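Sarcosine oxidase (Pyrococcus horikoshii, PDB 1Y56) probably oxidises L-proline as the FAD-binding beta subunit of an L-proline dehydrogenase complex that also carries FMN. Local coordinates at residues P219-I233 / L298-P312. Sequence-based numbering, arbitrary orientation.
Sequences PIEPYKHQAVITQPI and LLILRTWAGYYAKTP. With FMN (flavin mononucleotide), chain E.
Backbone hydrogen bonds join Glu221 to Lys310, Tyr223 to Tyr308, His225 to Gly306 and Ala227 to Trp304 in reciprocal antiparallel pairs. A beta bulge then shifts the register: Ile229 N donates to Arg302 O, and Leu301 N to Ile229 O. Beyond it Gln231 accepts Leu299 N on a lone pair of OE1 (3.1 Å), its amide standing in for a backbone carbonyl.

Aromatic contacts dominate one face. The His225 and Tyr308 rings, both flat, stack face to face, planes 12° apart, and aliphatic Lys310 CD lies over Tyr223, 4.3 Å from the ring centroid. Small Ala227 sets CB against one face of the Trp304 indole, 3.6 Å from CZ2; with CG between backbone N and carbonyl carbon (chi1 70°), the opposite face meets FMN, C9 3.3 Å from CZ2, and NE1 bonds Arg46 O. A leucine replacing Trp304 would probably leave FMN C9 without its flat cover and Arg46 O without its indole donor. Long Arg302 hydrogen-bonds FMN O4' through NH2 (3.2 Å), its edge toward the phosphate; NE and NH1 bond another protein's chain.

Strand 221-230 lies between strands 261-263 and 299-310, helix 278-291 packs on Val228 and Thr303, and side-chain-free Gly306 admits FAD closely; Leu299 and Ile300 pair with a strand of another protein chain.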
ATOM      1  N   PRO B 219       3.898   4.478  50.017  1.00 35.42           N
ATOM      2  CA  PRO B 219       4.815   4.487  48.892  1.00 34.70           C
ATOM      3  C   PRO B 219       5.314   3.084  48.575  1.00 34.07           C
ATOM      4  O   PRO B 219       6.047   2.488  49.357  1.00 34.28           O
ATOM      5  CB  PRO B 219       5.949   5.393  49.375  1.00 34.67           C
ATOM      6  CG  PRO B 219       5.925   5.292  50.851  1.00 34.85           C
ATOM      7  CD  PRO B 219       4.516   5.010  51.248  1.00 35.25           C
ATOM      8  N   ILE B 220       4.880   2.548  47.446  1.00 33.40           N
ATOM      9  CA  ILE B 220       5.338   1.240  47.004  1.00 32.89           C
ATOM     10  C   ILE B 220       5.741   1.360  45.544  1.00 32.66           C
ATOM     11  O   ILE B 220       4.890   1.588  44.691  1.00 32.49           O
ATOM     12  CB  ILE B 220       4.238   0.160  47.168  1.00 32.78           C
ATOM     13  CG1 ILE B 220       3.780   0.065  48.621  1.00 32.43           C
ATOM     14  CG2 ILE B 220       4.738  -1.197  46.689  1.00 32.98           C
ATOM     15  CD1 ILE B 220       2.562  -0.827  48.825  1.00 32.81           C
ATOM     16  N   GLU B 221       7.030   1.220  45.259  1.00 32.44           N
ATOM     17  CA  GLU B 221       7.521   1.395  43.898  1.00 32.75           C
ATOM     18  C   GLU B 221       8.028   0.091  43.294  1.00 32.40           C
ATOM     19  O   GLU B 221       8.750  -0.652  43.966  1.00 32.72           O
ATOM     20  CB  GLU B 221       8.663   2.421  43.851  1.00 33.28           C
ATOM     21  CG  GLU B 221       8.354   3.855  44.290  1.00 35.24           C
ATOM     22  CD  GLU B 221       7.114   4.442  43.633  1.00 38.36           C
ATOM     23  OE1 GLU B 221       6.457   5.276  44.298  1.00 40.19           O
ATOM     24  OE2 GLU B 221       6.784   4.068  42.477  1.00 39.01           O
ATOM     25  N   PRO B 222       7.693  -0.182  42.010  1.00 32.03           N
ATOM     26  CA  PRO B 222       8.270  -1.358  41.352  1.00 31.40           C
ATOM     27  C   PRO B 222       9.718  -1.105  40.942  1.00 31.20           C
ATOM     28  O   PRO B 222      10.016  -0.090  40.299  1.00 31.38           O
ATOM     29  CB  PRO B 222       7.385  -1.538  40.118  1.00 31.21           C
ATOM     30  CG  PRO B 222       6.905  -0.182  39.801  1.00 31.47           C
ATOM     31  CD  PRO B 222       6.786   0.560  41.111  1.00 31.75           C
ATOM     32  N   TYR B 223      10.609  -2.009  41.336  1.00 30.94           N
ATOM     33  CA  TYR B 223      12.012  -1.949  40.928  1.00 30.70           C
ATOM     34  C   TYR B 223      12.413  -3.184  40.184  1.00 30.25           C
ATOM     35  O   TYR B 223      11.959  -4.286  40.485  1.00 30.38           O
ATOM     36  CB  TYR B 223      12.938  -1.809  42.127  1.00 30.99           C
ATOM     37  CG  TYR B 223      12.980  -0.421  42.690  1.00 32.08           C
ATOM     38  CD1 TYR B 223      14.020   0.455  42.360  1.00 32.47           C
ATOM     39  CD2 TYR B 223      11.973   0.026  43.552  1.00 32.73           C
ATOM     40  CE1 TYR B 223      14.058   1.741  42.882  1.00 33.41           C
ATOM     41  CE2 TYR B 223      12.000   1.301  44.076  1.00 33.37           C
ATOM     42  CZ  TYR B 223      13.040   2.155  43.740  1.00 34.11           C
ATOM     43  OH  TYR B 223      13.048   3.421  44.268  1.00 35.04           O
ATOM     44  N   LYS B 224      13.296  -2.997  39.222  1.00 29.85           N
ATOM     45  CA  LYS B 224      13.758  -4.098  38.427  1.00 29.45           C
ATOM     46  C   LYS B 224      14.894  -4.806  39.126  1.00 28.83           C
ATOM     47  O   LYS B 224      15.968  -4.244  39.281  1.00 28.45           O
ATOM     48  CB  LYS B 224      14.205  -3.609  37.058  1.00 29.69           C
ATOM     49  CG  LYS B 224      14.356  -4.737  36.057  1.00 31.07           C
ATOM     50  CD  LYS B 224      14.360  -4.229  34.628  1.00 33.61           C
ATOM     51  CE  LYS B 224      15.749  -3.820  34.159  1.00 34.43           C
ATOM     52  NZ  LYS B 224      15.698  -3.565  32.695  1.00 35.72           N
ATOM     53  N   HIS B 225      14.629  -6.033  39.573  1.00 28.70           N
ATOM     54  CA  HIS B 225      15.687  -6.975  39.986  1.00 28.39           C
ATOM     55  C   HIS B 225      15.836  -8.092  38.954  1.00 27.68           C
ATOM     56  O   HIS B 225      14.936  -8.300  38.132  1.00 27.86           O
ATOM     57  CB  HIS B 225      15.461  -7.495  41.408  1.00 28.34           C
ATOM     58  CG  HIS B 225      15.885  -6.515  42.464  1.00 30.31           C
ATOM     59  ND1 HIS B 225      15.146  -5.390  42.776  1.00 31.21           N
ATOM     60  CD2 HIS B 225      16.993  -6.465  43.245  1.00 31.39           C
ATOM     61  CE1 HIS B 225      15.770  -4.701  43.718  1.00 31.00           C
ATOM     62  NE2 HIS B 225      16.891  -5.333  44.022  1.00 31.83           N
ATOM     63  N   GLN B 226      16.979  -8.766  38.957  1.00 26.72           N
ATOM     64  CA  GLN B 226      17.273  -9.754  37.920  1.00 26.26           C
ATOM     65  C   GLN B 226      17.804 -11.084  38.455  1.00 26.05           C
ATOM     66  O   GLN B 226      18.281 -11.174  39.592  1.00 26.39           O
ATOM     67  CB  GLN B 226      18.236  -9.177  36.878  1.00 26.04           C
ATOM     68  CG  GLN B 226      17.647  -8.044  36.029  1.00 25.90           C
ATOM     69  CD  GLN B 226      18.603  -7.565  34.951  1.00 26.72           C
ATOM     70  OE1 GLN B 226      18.855  -8.273  33.975  1.00 28.34           O
ATOM     71  NE2 GLN B 226      19.148  -6.364  35.123  1.00 25.57           N
ATOM     72  N   ALA B 227      17.705 -12.125  37.636  1.00 25.46           N
ATOM     73  CA  ALA B 227      18.232 -13.429  38.009  1.00 24.95           C
ATOM     74  C   ALA B 227      18.897 -14.128  36.833  1.00 24.56           C
ATOM     75  O   ALA B 227      18.662 -13.786  35.672  1.00 24.56           O
ATOM     76  CB  ALA B 227      17.141 -14.312  38.641  1.00 24.70           C
ATOM     77  N   VAL B 228      19.743 -15.099  37.157  1.00 24.34           N
ATOM     78  CA  VAL B 228      20.399 -15.944  36.168  1.00 23.96           C
ATOM     79  C   VAL B 228      20.093 -17.414  36.474  1.00 24.17           C
ATOM     80  O   VAL B 228      19.775 -17.771  37.606  1.00 24.26           O
ATOM     81  CB  VAL B 228      21.919 -15.668  36.138  1.00 23.62           C
ATOM     82  CG1 VAL B 228      22.566 -16.068  37.452  1.00 23.31           C
ATOM     83  CG2 VAL B 228      22.585 -16.354  34.962  1.00 22.69           C
ATOM     84  N   ILE B 229      20.150 -18.256  35.453  1.00 24.39           N
ATOM     85  CA  ILE B 229      20.092 -19.699  35.655  1.00 24.60           C
ATOM     86  C   ILE B 229      21.229 -20.338  34.861  1.00 24.84           C
ATOM     87  O   ILE B 229      21.480 -19.968  33.709  1.00 24.84           O
ATOM     88  CB  ILE B 229      18.701 -20.302  35.257  1.00 24.65           C
ATOM     89  CG1 ILE B 229      18.620 -21.781  35.611  1.00 23.64           C
ATOM     90  CG2 ILE B 229      18.393 -20.100  33.751  1.00 24.74           C
ATOM     91  CD1 ILE B 229      18.644 -22.031  37.064  1.00 23.89           C
ATOM     92  N   THR B 230      21.934 -21.278  35.478  1.00 25.03           N
ATOM     93  CA  THR B 230      22.978 -21.996  34.763  1.00 25.43           C
ATOM     94  C   THR B 230      22.443 -23.325  34.244  1.00 25.78           C
ATOM     95  O   THR B 230      21.276 -23.662  34.453  1.00 25.58           O
ATOM     96  CB  THR B 230      24.211 -22.247  35.638  1.00 25.34           C
ATOM     97  OG1 THR B 230      24.043 -23.469  36.362  1.00 25.96           O
ATOM     98  CG2 THR B 230      24.421 -21.118  36.618  1.00 25.24           C
ATOM     99  N   GLN B 231      23.302 -24.069  33.554  1.00 26.61           N
ATOM    100  CA  GLN B 231      22.984 -25.422  33.114  1.00 27.09           C
ATOM    101  C   GLN B 231      22.849 -26.322  34.337  1.00 27.69           C
ATOM    102  O   GLN B 231      23.448 -26.036  35.365  1.00 27.71           O
ATOM    103  CB  GLN B 231      24.086 -25.937  32.216  1.00 26.74           C
ATOM    104  CG  GLN B 231      25.409 -26.042  32.907  1.00 26.99           C
ATOM    105  CD  GLN B 231      26.435 -26.736  32.053  1.00 27.84           C
ATOM    106  OE1 GLN B 231      27.380 -26.111  31.546  1.00 27.55           O
ATOM    107  NE2 GLN B 231      26.253 -28.041  31.871  1.00 26.69           N
ATOM    108  N   PRO B 232      22.061 -27.410  34.235  1.00 28.37           N
ATOM    109  CA  PRO B 232      21.895 -28.310  35.373  1.00 29.00           C
ATOM    110  C   PRO B 232      23.170 -29.068  35.726  1.00 29.84           C
ATOM    111  O   PRO B 232      24.010 -29.326  34.864  1.00 30.22           O
ATOM    112  CB  PRO B 232      20.819 -29.285  34.903  1.00 28.84           C
ATOM    113  CG  PRO B 232      20.186 -28.643  33.727  1.00 28.60           C
ATOM    114  CD  PRO B 232      21.277 -27.866  33.077  1.00 28.35           C
ATOM    115  N   ILE B 233      23.268 -29.435  36.996  1.00 30.75           N
ATOM    116  CA  ILE B 233      24.483 -29.926  37.630  1.00 31.59           C
ATOM    117  C   ILE B 233      24.035 -31.053  38.559  1.00 32.33           C
ATOM    118  O   ILE B 233      22.858 -31.142  38.892  1.00 32.36           O
ATOM    119  CB  ILE B 233      25.207 -28.714  38.353  1.00 31.74           C
ATOM    120  CG1 ILE B 233      26.157 -28.038  37.384  1.00 31.77           C
ATOM    121  CG2 ILE B 233      25.962 -29.075  39.629  1.00 31.36           C
ATOM    122  CD1 ILE B 233      26.800 -29.008  36.440  1.00 32.85           C
ATOM    123  N   LEU B 298      30.778 -23.270  34.136  1.00 28.26           N
ATOM    124  CA  LEU B 298      29.365 -23.501  33.872  1.00 27.90           C
ATOM    125  C   LEU B 298      28.716 -22.538  32.872  1.00 27.80           C
ATOM    126  O   LEU B 298      28.856 -21.314  32.975  1.00 27.80           O
ATOM    127  CB  LEU B 298      28.592 -23.501  35.188  1.00 27.82           C
ATOM    128  CG  LEU B 298      28.351 -24.844  35.881  1.00 27.32           C
ATOM    129  CD1 LEU B 298      29.346 -25.925  35.474  1.00 25.48           C
ATOM    130  CD2 LEU B 298      28.358 -24.624  37.372  1.00 26.16           C
ATOM    131  N   LEU B 299      28.003 -23.117  31.908  1.00 27.47           N
ATOM    132  CA  LEU B 299      27.213 -22.371  30.940  1.00 27.16           C
ATOM    133  C   LEU B 299      26.059 -21.591  31.591  1.00 27.35           C
ATOM    134  O   LEU B 299      25.298 -22.155  32.395  1.00 27.40           O
ATOM    135  CB  LEU B 299      26.635 -23.351  29.928  1.00 26.96           C
ATOM    136  CG  LEU B 299      27.254 -23.603  28.552  1.00 26.48           C
ATOM    137  CD1 LEU B 299      28.592 -22.928  28.347  1.00 25.58           C
ATOM    138  CD2 LEU B 299      27.348 -25.094  28.312  1.00 25.46           C
ATOM    139  N   ILE B 300      25.938 -20.303  31.252  1.00 27.00           N
ATOM    140  CA  ILE B 300      24.723 -19.540  31.559  1.00 26.83           C
ATOM    141  C   ILE B 300      23.720 -19.798  30.448  1.00 26.85           C
ATOM    142  O   ILE B 300      24.080 -19.715  29.281  1.00 26.84           O
ATOM    143  CB  ILE B 300      24.985 -18.037  31.639  1.00 26.64           C
ATOM    144  CG1 ILE B 300      25.827 -17.708  32.857  1.00 26.32           C
ATOM    145  CG2 ILE B 300      23.678 -17.274  31.726  1.00 26.76           C
ATOM    146  CD1 ILE B 300      26.510 -16.366  32.769  1.00 26.64           C
ATOM    147  N   LEU B 301      22.476 -20.112  30.804  1.00 27.07           N
ATOM    148  CA  LEU B 301      21.454 -20.446  29.805  1.00 27.73           C
ATOM    149  C   LEU B 301      20.539 -19.288  29.459  1.00 28.22           C
ATOM    150  O   LEU B 301      20.284 -19.032  28.288  1.00 28.56           O
ATOM    151  CB  LEU B 301      20.604 -21.632  30.259  1.00 27.68           C
ATOM    152  CG  LEU B 301      21.308 -22.987  30.320  1.00 28.49           C
ATOM    153  CD1 LEU B 301      20.318 -24.069  30.710  1.00 29.51           C
ATOM    154  CD2 LEU B 301      22.003 -23.329  29.007  1.00 28.28           C
ATOM    155  N   ARG B 302      20.047 -18.605  30.488  1.00 28.90           N
ATOM    156  CA  ARG B 302      19.088 -17.519  30.354  1.00 29.44           C
ATOM    157  C   ARG B 302      19.218 -16.586  31.560  1.00 29.63           C
ATOM    158  O   ARG B 302      19.763 -16.952  32.604  1.00 29.42           O
ATOM    159  CB  ARG B 302      17.652 -18.077  30.242  1.00 29.63           C
ATOM    160  CG  ARG B 302      16.508 -17.043  30.395  1.00 30.32           C
ATOM    161  CD  ARG B 302      15.109 -17.653  30.174  1.00 30.10           C
ATOM    162  NE  ARG B 302      14.803 -17.720  28.749  1.00 31.42           N
ATOM    163  CZ  ARG B 302      13.839 -17.039  28.127  1.00 32.38           C
ATOM    164  NH1 ARG B 302      13.685 -17.184  26.815  1.00 32.96           N
ATOM    165  NH2 ARG B 302      13.021 -16.234  28.798  1.00 31.96           N
ATOM    166  N   THR B 303      18.703 -15.375  31.384  1.00 30.09           N
ATOM    167  CA  THR B 303      18.645 -14.355  32.413  1.00 30.24           C
ATOM    168  C   THR B 303      17.239 -13.774  32.351  1.00 30.30           C
ATOM    169  O   THR B 303      16.667 -13.696  31.264  1.00 30.64           O
ATOM    170  CB  THR B 303      19.662 -13.268  32.088  1.00 30.12           C
ATOM    171  OG1 THR B 303      20.959 -13.713  32.493  1.00 30.83           O
ATOM    172  CG2 THR B 303      19.351 -11.988  32.813  1.00 30.91           C
ATOM    173  N   TRP B 304      16.664 -13.392  33.493  1.00 29.85           N
ATOM    174  CA  TRP B 304      15.368 -12.710  33.477  1.00 29.67           C
ATOM    175  C   TRP B 304      15.235 -11.612  34.543  1.00 30.17           C
ATOM    176  O   TRP B 304      16.168 -11.374  35.314  1.00 30.44           O
ATOM    177  CB  TRP B 304      14.212 -13.711  33.567  1.00 29.29           C
ATOM    178  CG  TRP B 304      14.088 -14.364  34.888  1.00 27.71           C
ATOM    179  CD1 TRP B 304      13.244 -14.016  35.893  1.00 27.05           C
ATOM    180  CD2 TRP B 304      14.830 -15.483  35.351  1.00 26.51           C
ATOM    181  NE1 TRP B 304      13.420 -14.846  36.966  1.00 26.54           N
ATOM    182  CE2 TRP B 304      14.389 -15.760  36.658  1.00 26.38           C
ATOM    183  CE3 TRP B 304      15.831 -16.284  34.789  1.00 26.48           C
ATOM    184  CZ2 TRP B 304      14.907 -16.808  37.413  1.00 25.84           C
ATOM    185  CZ3 TRP B 304      16.352 -17.314  35.540  1.00 25.63           C
ATOM    186  CH2 TRP B 304      15.886 -17.571  36.837  1.00 26.08           C
ATOM    187  N   ALA B 305      14.078 -10.949  34.566  1.00 30.15           N
ATOM    188  CA  ALA B 305      13.817  -9.865  35.504  1.00 30.37           C
ATOM    189  C   ALA B 305      12.429  -9.959  36.146  1.00 30.68           C
ATOM    190  O   ALA B 305      11.534 -10.644  35.639  1.00 30.87           O
ATOM    191  CB  ALA B 305      13.982  -8.517  34.810  1.00 30.45           C
ATOM    192  N   GLY B 306      12.262  -9.250  37.260  1.00 30.63           N
ATOM    193  CA  GLY B 306      10.987  -9.179  37.959  1.00 30.35           C
ATOM    194  C   GLY B 306      10.971  -7.994  38.903  1.00 30.45           C
ATOM    195  O   GLY B 306      12.003  -7.336  39.126  1.00 30.28           O
ATOM    196  N   TYR B 307       9.802  -7.729  39.470  1.00 30.31           N
ATOM    197  CA  TYR B 307       9.627  -6.589  40.355  1.00 30.33           C
ATOM    198  C   TYR B 307       9.950  -6.918  41.808  1.00 30.46           C
ATOM    199  O   TYR B 307       9.534  -7.953  42.326  1.00 30.58           O
ATOM    200  CB  TYR B 307       8.186  -6.083  40.287  1.00 30.07           C
ATOM    201  CG  TYR B 307       7.668  -5.811  38.901  1.00 29.96           C
ATOM    202  CD1 TYR B 307       8.493  -5.275  37.910  1.00 30.65           C
ATOM    203  CD2 TYR B 307       6.338  -6.055  38.585  1.00 29.63           C
ATOM    204  CE1 TYR B 307       8.004  -5.018  36.634  1.00 31.05           C
ATOM    205  CE2 TYR B 307       5.841  -5.800  37.325  1.00 29.93           C
ATOM    206  CZ  TYR B 307       6.676  -5.284  36.352  1.00 31.09           C
ATOM    207  OH  TYR B 307       6.171  -5.030  35.096  1.00 32.56           O
ATOM    208  N   TYR B 308      10.704  -6.047  42.461  1.00 30.45           N
ATOM    209  CA  TYR B 308      10.590  -5.938  43.898  1.00 30.71           C
ATOM    210  C   TYR B 308       9.578  -4.811  44.049  1.00 30.91           C
ATOM    211  O   TYR B 308       9.673  -3.798  43.353  1.00 31.28           O
ATOM    212  CB  TYR B 308      11.911  -5.506  44.520  1.00 30.56           C
ATOM    213  CG  TYR B 308      12.927  -6.589  44.847  1.00 31.06           C
ATOM    214  CD1 TYR B 308      12.886  -7.863  44.245  1.00 31.51           C
ATOM    215  CD2 TYR B 308      13.974  -6.312  45.744  1.00 30.81           C
ATOM    216  CE1 TYR B 308      13.862  -8.840  44.551  1.00 31.53           C
ATOM    217  CE2 TYR B 308      14.945  -7.258  46.050  1.00 31.34           C
ATOM    218  CZ  TYR B 308      14.891  -8.520  45.460  1.00 32.39           C
ATOM    219  OH  TYR B 308      15.873  -9.435  45.796  1.00 32.06           O
ATOM    220  N   ALA B 309       8.586  -4.991  44.913  1.00 30.94           N
ATOM    221  CA  ALA B 309       7.697  -3.893  45.277  1.00 31.03           C
ATOM    222  C   ALA B 309       8.233  -3.270  46.559  1.00 31.46           C
ATOM    223  O   ALA B 309       7.913  -3.732  47.662  1.00 31.59           O
ATOM    224  CB  ALA B 309       6.274  -4.370  45.455  1.00 30.70           C
ATOM    225  N   LYS B 310       9.062  -2.233  46.400  1.00 31.69           N
ATOM    226  CA  LYS B 310       9.806  -1.632  47.509  1.00 31.94           C
ATOM    227  C   LYS B 310       9.046  -0.561  48.298  1.00 31.72           C
ATOM    228  O   LYS B 310       8.364   0.279  47.710  1.00 32.03           O
ATOM    229  CB  LYS B 310      11.125  -1.052  46.998  1.00 32.21           C
ATOM    230  CG  LYS B 310      12.269  -2.063  46.921  1.00 34.13           C
ATOM    231  CD  LYS B 310      13.640  -1.388  46.784  1.00 36.80           C
ATOM    232  CE  LYS B 310      14.059  -0.642  48.059  1.00 39.21           C
ATOM    233  NZ  LYS B 310      15.372   0.063  47.898  1.00 40.55           N
ATOM    234  N   THR B 311       9.173  -0.606  49.624  1.00 31.27           N
ATOM    235  CA  THR B 311       8.824   0.522  50.486  1.00 31.05           C
ATOM    236  C   THR B 311      10.103   1.151  51.039  1.00 30.96           C
ATOM    237  O   THR B 311      11.173   0.533  50.979  1.00 31.15           O
ATOM    238  CB  THR B 311       7.951   0.099  51.670  1.00 31.02           C
ATOM    239  OG1 THR B 311       8.654  -0.867  52.462  1.00 31.21           O
ATOM    240  CG2 THR B 311       6.621  -0.470  51.194  1.00 31.02           C
ATOM    241  N   PRO B 312      10.005   2.376  51.588  1.00 30.80           N
ATOM    242  CA  PRO B 312      11.169   3.080  52.122  1.00 30.93           C
ATOM    243  C   PRO B 312      11.922   2.338  53.224  1.00 31.18           C
ATOM    244  O   PRO B 312      13.110   2.598  53.428  1.00 31.63           O
ATOM    245  CB  PRO B 312      10.574   4.368  52.681  1.00 30.74           C
ATOM    246  CG  PRO B 312       9.340   4.560  51.916  1.00 30.88           C
ATOM    247  CD  PRO B 312       8.790   3.195  51.708  1.00 30.78           C
TER
HETATM  248  N1  FMN E 802      14.743 -20.418  32.300  1.00 62.97           N
HETATM  249  C2  FMN E 802      15.431 -21.353  31.604  1.00 62.91           C
HETATM  250  O2  FMN E 802      15.731 -21.141  30.407  1.00 62.08           O
HETATM  251  N3  FMN E 802      15.801 -22.514  32.180  1.00 62.89           N
HETATM  252  C4  FMN E 802      15.487 -22.764  33.467  1.00 63.47           C
HETATM  253  O4  FMN E 802      15.833 -23.844  33.992  1.00 63.88           O
HETATM  254  C4A FMN E 802      14.775 -21.813  34.210  1.00 63.30           C
HETATM  255  N5  FMN E 802      14.442 -22.038  35.510  1.00 63.38           N
HETATM  256  C5A FMN E 802      13.751 -21.129  36.249  1.00 62.82           C
HETATM  257  C6  FMN E 802      13.437 -21.417  37.583  1.00 62.45           C
HETATM  258  C7  FMN E 802      12.726 -20.503  38.364  1.00 62.19           C
HETATM  259  C7M FMN E 802      12.415 -20.876  39.798  1.00 61.44           C
HETATM  260  C8  FMN E 802      12.328 -19.285  37.792  1.00 61.96           C
HETATM  261  C8M FMN E 802      11.575 -18.266  38.564  1.00 61.42           C
HETATM  262  C9  FMN E 802      12.637 -18.998  36.460  1.00 61.85           C
HETATM  263  C9A FMN E 802      13.352 -19.912  35.679  1.00 62.44           C
HETATM  264  N10 FMN E 802      13.683 -19.658  34.320  1.00 61.81           N
HETATM  265  C10 FMN E 802      14.407 -20.620  33.586  1.00 62.47           C
HETATM  266  C1' FMN E 802      13.325 -18.409  33.669  1.00 61.55           C
HETATM  267  C2' FMN E 802      11.942 -18.454  33.073  1.00 61.89           C
HETATM  268  O2' FMN E 802      12.095 -18.502  31.643  1.00 60.61           O
HETATM  269  C3' FMN E 802      11.208 -17.220  33.628  1.00 61.54           C
HETATM  270  O3' FMN E 802       9.818 -17.485  33.887  1.00 62.41           O
HETATM  271  C4' FMN E 802      11.337 -16.058  32.697  1.00 61.41           C
HETATM  272  O4' FMN E 802      12.265 -16.035  31.897  1.00 61.93           O
HETATM  273  C5' FMN E 802      10.320 -14.937  32.750  1.00 60.48           C
HETATM  274  O5' FMN E 802       9.773 -14.768  31.446  1.00 59.39           O
HETATM  275  P   FMN E 802      10.451 -13.759  30.387  1.00 58.73           P
HETATM  276  O1P FMN E 802      10.030 -12.405  30.897  1.00 59.43           O
HETATM  277  O2P FMN E 802       9.853 -14.177  29.069  1.00 59.33           O
HETATM  278  O3P FMN E 802      11.936 -13.975  30.454  1.00 58.25           O